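Glucanase (Klebsiella pneumoniae, PDB 5GY3) probably hydrolyses internal beta-1,4-glucosidic linkages in cellulose and related beta-glucans, as a family 8 endoglucanase. Local coordinates at residues A[34-39]-A[94-99]; A[43-48]-A[101-106]. One frame throughout, in Å; residues are numbered along the deposited sequence.

Contact 1: A[34-39]-A[94-99]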
ATOM      1  N   PHE A  34       5.114   5.308   3.007  1.00  9.88           N
ATOM      2  CA  PHE A  34       6.197   4.334   2.881  1.00  9.72           C
ATOM      3  C   PHE A  34       7.460   4.844   3.559  1.00  9.70           C
ATOM      4  O   PHE A  34       8.100   4.128   4.334  1.00  9.66           O
ATOM      5  CB  PHE A  34       6.524   4.053   1.411  1.00  9.16           C
ATOM      6  CG  PHE A  34       5.604   3.088   0.731  1.00 13.31           C
ATOM      7  CD1 PHE A  34       4.687   2.340   1.439  1.00 11.01           C
ATOM      8  CD2 PHE A  34       5.680   2.925  -0.644  1.00 14.72           C
ATOM      9  CE1 PHE A  34       3.849   1.437   0.782  1.00 13.96           C
ATOM     10  CE2 PHE A  34       4.844   2.026  -1.306  1.00 17.54           C
ATOM     11  CZ  PHE A  34       3.926   1.288  -0.587  1.00 16.45           C
ATOM     12  N   ALA A  35       7.852   6.074   3.235  1.00  9.63           N
ATOM     13  CA  ALA A  35       9.100   6.599   3.772  1.00 10.56           C
ATOM     14  C   ALA A  35       9.012   6.794   5.279  1.00 11.06           C
ATOM     15  O   ALA A  35       9.993   6.563   5.996  1.00 12.12           O
ATOM     16  CB  ALA A  35       9.450   7.913   3.087  1.00 10.55           C
ATOM     17  N   MET A  36       7.857   7.237   5.778  1.00  9.98           N
ATOM     18  CA  MET A  36       7.702   7.358   7.228  1.00  9.37           C
ATOM     19  C   MET A  36       7.849   6.005   7.918  1.00  8.87           C
ATOM     20  O   MET A  36       8.478   5.910   8.977  1.00  8.67           O
ATOM     21  CB  MET A  36       6.355   7.992   7.569  1.00  8.10           C
ATOM     22  CG  MET A  36       6.292   9.481   7.286  1.00  9.89           C
ATOM     23  SD  MET A  36       4.634  10.184   7.350  1.00 11.32           S
ATOM     24  CE  MET A  36       4.191   9.955   9.080  1.00  9.30           C
ATOM     25  N   LEU A  37       7.271   4.948   7.338  1.00  8.02           N
ATOM     26  CA  LEU A  37       7.467   3.600   7.876  1.00  9.39           C
ATOM     27  C   LEU A  37       8.943   3.228   7.897  1.00 10.71           C
ATOM     28  O   LEU A  37       9.451   2.696   8.893  1.00 11.10           O
ATOM     29  CB  LEU A  37       6.691   2.573   7.042  1.00 12.31           C
ATOM     30  CG  LEU A  37       5.184   2.469   7.237  1.00  9.46           C
ATOM     31  CD1 LEU A  37       4.568   1.594   6.127  1.00 10.57           C
ATOM     32  CD2 LEU A  37       4.874   1.884   8.609  1.00  8.15           C
ATOM     33  N   LEU A  38       9.640   3.479   6.789  1.00  8.44           N
ATOM     34  CA  LEU A  38      11.052   3.121   6.714  1.00  9.84           C
ATOM     35  C   LEU A  38      11.906   3.994   7.630  1.00 12.88           C
ATOM     36  O   LEU A  38      12.930   3.528   8.144  1.00 12.81           O
ATOM     37  CB  LEU A  38      11.532   3.203   5.261  1.00 10.78           C
ATOM     38  CG  LEU A  38      10.881   2.214   4.275  1.00  8.82           C
ATOM     39  CD1 LEU A  38      11.360   2.471   2.859  1.00 11.76           C
ATOM     40  CD2 LEU A  38      11.155   0.768   4.662  1.00 15.37           C
ATOM     41  N   ALA A  39      11.504   5.246   7.857  1.00 10.23           N
ATOM     42  CA  ALA A  39      12.245   6.080   8.802  1.00 11.62           C
ATOM     43  C   ALA A  39      12.159   5.516  10.217  1.00 11.98           C
ATOM     44  O   ALA A  39      13.160   5.491  10.940  1.00 11.87           O
ATOM     45  CB  ALA A  39      11.736   7.520   8.755  1.00 10.36           C
ATOM     46  N   TRP A  94      -0.316   4.423  10.139  1.00  5.68           N
ATOM     47  CA  TRP A  94       0.407   3.260  10.645  1.00  8.03           C
ATOM     48  C   TRP A  94       1.826   3.637  11.041  1.00  9.04           C
ATOM     49  O   TRP A  94       2.307   3.242  12.112  1.00  7.98           O
ATOM     50  CB  TRP A  94       0.411   2.173   9.564  1.00  7.26           C
ATOM     51  CG  TRP A  94       0.944   0.854   9.986  1.00  7.75           C
ATOM     52  CD1 TRP A  94       1.015   0.346  11.259  1.00  9.09           C
ATOM     53  CD2 TRP A  94       1.468  -0.151   9.122  1.00  7.74           C
ATOM     54  NE1 TRP A  94       1.554  -0.920  11.231  1.00  8.20           N
ATOM     55  CE2 TRP A  94       1.837  -1.248   9.929  1.00  8.52           C
ATOM     56  CE3 TRP A  94       1.658  -0.235   7.736  1.00  7.74           C
ATOM     57  CZ2 TRP A  94       2.403  -2.404   9.398  1.00  9.67           C
ATOM     58  CZ3 TRP A  94       2.204  -1.398   7.209  1.00  8.04           C
ATOM     59  CH2 TRP A  94       2.560  -2.467   8.039  1.00 10.34           C
ATOM     60  N   ALA A  95       2.505   4.421  10.198  1.00  6.82           N
ATOM     61  CA  ALA A  95       3.848   4.880  10.535  1.00  8.99           C
ATOM     62  C   ALA A  95       3.853   5.686  11.835  1.00  8.06           C
ATOM     63  O   ALA A  95       4.770   5.542  12.659  1.00 10.04           O
ATOM     64  CB  ALA A  95       4.416   5.703   9.380  1.00  9.46           C
ATOM     65  N   LEU A  96       2.840   6.536  12.032  1.00  8.79           N
ATOM     66  CA  LEU A  96       2.746   7.326  13.262  1.00  8.00           C
ATOM     67  C   LEU A  96       2.563   6.438  14.483  1.00  9.26           C
ATOM     68  O   LEU A  96       3.182   6.672  15.528  1.00  7.39           O
ATOM     69  CB  LEU A  96       1.592   8.326  13.158  1.00  8.45           C
ATOM     70  CG  LEU A  96       1.936   9.527  12.270  1.00  8.54           C
ATOM     71  CD1 LEU A  96       0.685  10.247  11.760  1.00  8.58           C
ATOM     72  CD2 LEU A  96       2.863  10.491  13.034  1.00  8.42           C
ATOM     73  N   LEU A  97       1.709   5.418  14.378  1.00  8.42           N
ATOM     74  CA  LEU A  97       1.561   4.468  15.476  1.00  8.54           C
ATOM     75  C   LEU A  97       2.898   3.809  15.808  1.00 12.25           C
ATOM     76  O   LEU A  97       3.289   3.703  16.980  1.00 11.77           O
ATOM     77  CB  LEU A  97       0.505   3.432  15.099  1.00 11.09           C
ATOM     78  CG  LEU A  97      -0.292   2.784  16.212  1.00 21.55           C
ATOM     79  CD1 LEU A  97      -0.902   3.899  17.062  1.00 20.44           C
ATOM     80  CD2 LEU A  97      -1.378   1.924  15.584  1.00 15.62           C
ATOM     81  N   ARG A  98       3.634   3.385  14.780  1.00 10.14           N
ATOM     82  CA  ARG A  98       4.919   2.740  15.015  1.00  9.66           C
ATOM     83  C   ARG A  98       5.952   3.724  15.553  1.00 11.62           C
ATOM     84  O   ARG A  98       6.828   3.337  16.340  1.00 11.35           O
ATOM     85  CB  ARG A  98       5.389   2.066  13.724  1.00 11.12           C
ATOM     86  CG  ARG A  98       4.550   0.816  13.405  1.00  9.51           C
ATOM     87  CD  ARG A  98       4.546   0.433  11.920  1.00 11.49           C
ATOM     88  NE  ARG A  98       5.781  -0.198  11.461  1.00 15.06           N
ATOM     89  CZ  ARG A  98       5.985  -1.515  11.385  1.00 13.07           C
ATOM     90  NH1 ARG A  98       5.045  -2.371  11.754  1.00 12.91           N
ATOM     91  NH2 ARG A  98       7.137  -1.984  10.921  1.00 13.84           N
ATOM     92  N   ALA A  99       5.846   4.996  15.175  1.00  8.38           N
ATOM     93  CA  ALA A  99       6.754   6.008  15.705  1.00 10.75           C
ATOM     94  C   ALA A  99       6.565   6.200  17.205  1.00 11.78           C
ATOM     95  O   ALA A  99       7.537   6.421  17.938  1.00 10.08           O
ATOM     96  CB  ALA A  99       6.543   7.329  14.969  1.00  9.73           C
TER
HETATM   97  O   HOH W   1       8.245   0.791  10.643  1.00 13.52           O

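Contact 2: A[43-48]-A[101-106]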
ATOM      1  N   ASN A  43      15.238   3.841  12.572  1.00 12.71           N
ATOM      2  CA  ASN A  43      15.453   4.638  13.778  1.00 14.23           C
ATOM      3  C   ASN A  43      15.993   6.025  13.423  1.00 16.52           C
ATOM      4  O   ASN A  43      16.995   6.497  13.965  1.00 15.80           O
ATOM      5  CB  ASN A  43      16.372   3.895  14.752  1.00 14.50           C
ATOM      6  CG  ASN A  43      16.330   4.476  16.157  1.00 18.03           C
ATOM      7  OD1 ASN A  43      15.567   5.400  16.439  1.00 16.16           O
ATOM      8  ND2 ASN A  43      17.156   3.931  17.045  1.00 21.71           N
ATOM      9  N   ASP A  44      15.309   6.684  12.487  1.00 12.03           N
ATOM     10  CA  ASP A  44      15.727   7.970  11.932  1.00 12.02           C
ATOM     11  C   ASP A  44      14.655   9.005  12.252  1.00 15.03           C
ATOM     12  O   ASP A  44      13.859   9.393  11.394  1.00 12.04           O
ATOM     13  CB  ASP A  44      15.980   7.846  10.408  1.00 14.13           C
ATOM     14  CG  ASP A  44      16.660   9.077   9.819  1.00 15.76           C
ATOM     15  OD1 ASP A  44      16.716  10.135  10.478  1.00 13.31           O
ATOM     16  OD2 ASP A  44      17.127   8.989   8.667  1.00 15.46           O
ATOM     17  N   ARG A  45      14.651   9.475  13.500  1.00 12.69           N
ATOM     18  CA  ARG A  45      13.613  10.406  13.910  1.00 12.47           C
ATOM     19  C   ARG A  45      13.689  11.751  13.190  1.00 13.23           C
ATOM     20  O   ARG A  45      12.635  12.317  12.855  1.00 12.66           O
ATOM     21  CB  ARG A  45      13.654  10.608  15.427  1.00 14.89           C
ATOM     22  CG  ARG A  45      12.381  11.242  15.926  1.00 15.75           C
ATOM     23  CD  ARG A  45      12.302  11.212  17.420  1.00 16.11           C
ATOM     24  NE  ARG A  45      11.042  11.792  17.874  1.00 18.10           N
ATOM     25  CZ  ARG A  45      10.739  11.989  19.152  1.00 21.74           C
ATOM     26  NH1 ARG A  45      11.617  11.663  20.089  1.00 17.67           N
ATOM     27  NH2 ARG A  45       9.571  12.523  19.485  1.00 22.17           N
ATOM     28  N   PRO A  46      14.880  12.322  12.945  1.00 14.84           N
ATOM     29  CA  PRO A  46      14.906  13.571  12.158  1.00 16.07           C
ATOM     30  C   PRO A  46      14.218  13.434  10.807  1.00 15.30           C
ATOM     31  O   PRO A  46      13.402  14.294  10.446  1.00 13.46           O
ATOM     32  CB  PRO A  46      16.408  13.865  12.025  1.00 16.75           C
ATOM     33  CG  PRO A  46      16.989  13.265  13.250  1.00 16.18           C
ATOM     34  CD  PRO A  46      16.224  11.987  13.459  1.00 14.42           C
ATOM     35  N   ALA A  47      14.505  12.356  10.068  1.00 12.16           N
ATOM     36  CA  ALA A  47      13.866  12.155   8.770  1.00 14.22           C
ATOM     37  C   ALA A  47      12.369  11.945   8.930  1.00 12.35           C
ATOM     38  O   ALA A  47      11.573  12.505   8.167  1.00 13.76           O
ATOM     39  CB  ALA A  47      14.492  10.963   8.045  1.00 14.17           C
ATOM     40  N   PHE A  48      11.967  11.137   9.918  1.00 12.43           N
ATOM     41  CA  PHE A  48      10.541  10.931  10.163  1.00 10.31           C
ATOM     42  C   PHE A  48       9.826  12.256  10.401  1.00 12.49           C
ATOM     43  O   PHE A  48       8.763  12.512   9.825  1.00 10.72           O
ATOM     44  CB  PHE A  48      10.325   9.992  11.351  1.00 10.27           C
ATOM     45  CG  PHE A  48       8.871   9.684  11.599  1.00 11.92           C
ATOM     46  CD1 PHE A  48       8.088  10.532  12.361  1.00 13.46           C
ATOM     47  CD2 PHE A  48       8.287   8.555  11.051  1.00 10.71           C
ATOM     48  CE1 PHE A  48       6.741  10.275  12.566  1.00  9.51           C
ATOM     49  CE2 PHE A  48       6.942   8.291  11.255  1.00  9.83           C
ATOM     50  CZ  PHE A  48       6.172   9.155  12.012  1.00  8.95           C
ATOM     51  N   LYS A 101       5.759   3.928  19.367  1.00 12.80           N
ATOM     52  CA  LYS A 101       6.421   2.823  20.046  1.00 15.74           C
ATOM     53  C   LYS A 101       7.930   2.972  19.981  1.00 15.60           C
ATOM     54  O   LYS A 101       8.626   2.756  20.979  1.00 15.99           O
ATOM     55  CB  LYS A 101       5.991   1.494  19.432  1.00 19.34           C
ATOM     56  CG  LYS A 101       4.543   1.146  19.701  1.00 24.02           C
ATOM     57  CD  LYS A 101       4.096  -0.037  18.859  1.00 29.45           C
ATOM     58  CE  LYS A 101       2.912  -0.730  19.509  1.00 33.10           C
ATOM     59  NZ  LYS A 101       1.992   0.260  20.129  1.00 36.30           N
ATOM     60  N   GLN A 102       8.448   3.358  18.816  1.00 10.78           N
ATOM     61  CA  GLN A 102       9.890   3.444  18.629  1.00 10.74           C
ATOM     62  C   GLN A 102      10.506   4.501  19.537  1.00 14.67           C
ATOM     63  O   GLN A 102      11.522   4.254  20.195  1.00 14.51           O
ATOM     64  CB  GLN A 102      10.197   3.743  17.164  1.00 12.17           C
ATOM     65  CG  GLN A 102      11.666   3.951  16.876  1.00 14.14           C
ATOM     66  CD  GLN A 102      12.463   2.667  16.980  1.00 19.78           C
ATOM     67  OE1 GLN A 102      11.960   1.582  16.683  1.00 22.92           O
ATOM     68  NE2 GLN A 102      13.706   2.781  17.420  1.00 22.49           N
ATOM     69  N   TRP A 103       9.908   5.692  19.582  1.00 11.71           N
ATOM     70  CA  TRP A 103      10.507   6.820  20.282  1.00 13.86           C
ATOM     71  C   TRP A 103       9.776   7.196  21.563  1.00 14.49           C
ATOM     72  O   TRP A 103      10.164   8.176  22.211  1.00 13.52           O
ATOM     73  CB  TRP A 103      10.601   8.036  19.343  1.00 13.23           C
ATOM     74  CG  TRP A 103      11.501   7.733  18.184  1.00 14.84           C
ATOM     75  CD1 TRP A 103      12.810   7.336  18.248  1.00 17.12           C
ATOM     76  CD2 TRP A 103      11.160   7.763  16.788  1.00 12.82           C
ATOM     77  NE1 TRP A 103      13.304   7.126  16.979  1.00 15.00           N
ATOM     78  CE2 TRP A 103      12.310   7.378  16.068  1.00 13.41           C
ATOM     79  CE3 TRP A 103       9.998   8.091  16.078  1.00 11.61           C
ATOM     80  CZ2 TRP A 103      12.330   7.295  14.671  1.00 12.19           C
ATOM     81  CZ3 TRP A 103      10.023   8.012  14.678  1.00  9.81           C
ATOM     82  CH2 TRP A 103      11.184   7.625  13.998  1.00 11.36           C
ATOM     83  N   GLN A 104       8.744   6.440  21.944  1.00 14.65           N
ATOM     84  CA  GLN A 104       8.050   6.602  23.223  1.00 17.18           C
ATOM     85  C   GLN A 104       7.496   8.017  23.375  1.00 17.70           C
ATOM     86  O   GLN A 104       7.733   8.702  24.370  1.00 17.54           O
ATOM     87  CB  GLN A 104       8.975   6.226  24.383  1.00 14.75           C
ATOM     88  CG  GLN A 104       9.346   4.759  24.374  1.00 13.63           C
ATOM     89  CD  GLN A 104       8.163   3.882  24.695  1.00 22.11           C
ATOM     90  OE1 GLN A 104       7.563   4.006  25.763  1.00 26.24           O
ATOM     91  NE2 GLN A 104       7.791   3.013  23.760  1.00 21.49           N
ATOM     92  N   ASP A 105       6.742   8.450  22.368  1.00 12.61           N
ATOM     93  CA  ASP A 105       6.157   9.784  22.337  1.00 14.08           C
ATOM     94  C   ASP A 105       4.697   9.653  21.929  1.00 16.21           C
ATOM     95  O   ASP A 105       4.404   9.389  20.757  1.00 12.48           O
ATOM     96  CB  ASP A 105       6.910  10.691  21.365  1.00 17.41           C
ATOM     97  CG  ASP A 105       6.512  12.147  21.494  1.00 21.25           C
ATOM     98  OD1 ASP A 105       5.367  12.440  21.904  1.00 17.76           O
ATOM     99  OD2 ASP A 105       7.356  13.002  21.177  1.00 24.76           O
ATOM    100  N   LYS A 106       3.790   9.870  22.891  1.00 15.30           N
ATOM    101  CA  LYS A 106       2.357   9.696  22.658  1.00 15.54           C
ATOM    102  C   LYS A 106       1.799  10.650  21.609  1.00 14.24           C
ATOM    103  O   LYS A 106       0.721  10.379  21.066  1.00 15.93           O
ATOM    104  CB  LYS A 106       1.583   9.885  23.963  1.00 19.92           C
ATOM    105  CG  LYS A 106       1.586  11.330  24.468  1.00 25.34           C
ATOM    106  CD  LYS A 106       0.758  11.469  25.744  1.00 32.00           C
ATOM    107  CE  LYS A 106       0.961  12.841  26.374  1.00 32.45           C
ATOM    108  NZ  LYS A 106       0.854  13.933  25.356  1.00 35.70           N
TER

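Contact 1: A[34-39]-A[94-99]
One face of the Trp94 indole receives two aliphatic groups: the CD2 methyl of Leu37 and, from its own helix, the CD methylene of Arg98. Leu37 CD2 sits 4.3 Å from the centroid of the Trp94 six-membered ring and 26° off its normal, which makes this a CH-pi contact over the face, displaced toward the rim. The other methyl, CD1, reaches Trp94 CE3 at 3.8 Å, so both branches of the leucine are engaged. The two side chains cross at about a right angle. Leu37 CD2 also rests 3.6 Å from Arg98 CD. At the guanidinium edge, in its plane, a water accepts from Arg98 NE at 2.8 Å and donates to Leu37 O at 2.9 Å, a polar bridge beside the apolar packing; Arg98 NH2 is further tied to Asp308 by a salt bridge. Beside the leucine, Met36 CB meets Ala95 CB at 3.5 Å. Met36 bends at chi3 (65°) to bring CE against Leu96 CG. The segment axes approach to 8.6 Å and run nearly parallel, 16° apart, with Leu37 and the small Ala95 forming the closest CA pair. Two near-parallel helices, separated in sequence by helix 45-59, thus pack side by side in a buried contact, consistent with the inner ring of the (alpha/alpha)6 barrel of family 8 glycosidases.

Contact 2: A[43-48]-A[101-106]
Trp103 and Arg45 lie against each other, the arginine running over one indole face and sliding past the tryptophan side chain in the opposite direction. Arg45 CD stands 3.8 Å from the centroid of the Trp103 five-membered ring, 16° off the normal, a CH-pi contact. The guanidinium plane is within 7° of the ring plane and has Trp103 CB over one face. With CG anti to the backbone N (chi1 -164°) and the chain extended from CG to NE, Arg45 reaches past the indole to Asp105. There NH2 meets Asp105 OD2 at 2.8 Å in a salt bridge whose hydrogen bond is weak by angle. At the pyrrole edge Trp103 NE1 donates to Asn43 OD1 at 2.9 Å, nearly in line with the amide C=O. Elsewhere on the rim, CZ3 and CH2 point to the Phe48 face, an offset edge-to-face pair with centroids 5.4 Å apart. The indole's other face carries Gln102 CG. In the next shell, Tyr108 OH bonds Arg45 NE and Arg107 pairs with Asp105, anchoring both salt-bridge partners. Asn43 is the C-prime residue of the Schellman motif ending helix 29-41; Asp44 caps the following helix, OD1 accepting from Ala47 N at 3.2 Å and OD2 salt-bridged to Lys8. This largely surface contact joins the turn between helices 29-41 and 45-59 to that between helices 86-103 and 106-123, while Phe48 continues inward against Met36 and Leu96.

Overall arrangement
Contacts 1 and 2 have centres about 9 Å apart and lie on the same side of the chain's centre. Their segments alternate along the sequence, 34-39, 43-48, 94-99, then 101-106: consecutive helices 29-41 and 45-59 supply the first partners, and helix 86-103 with its C-terminal turn supplies both second ones. Phe48 links them physically, its CZ lying 3.5 Å from Ala99 CB, while the Ala39 O to Asp44 N distance of 2.9 Å, a probable hydrogen bond, joins them at the helix end. Contact 1 is buried, with the Trp94 side chain about 9 Å from that of the predicted nucleophile Asp87; contact 2 joins the next helix, 45-59, to the C-terminal end of 86-103 at the surface, away from that site.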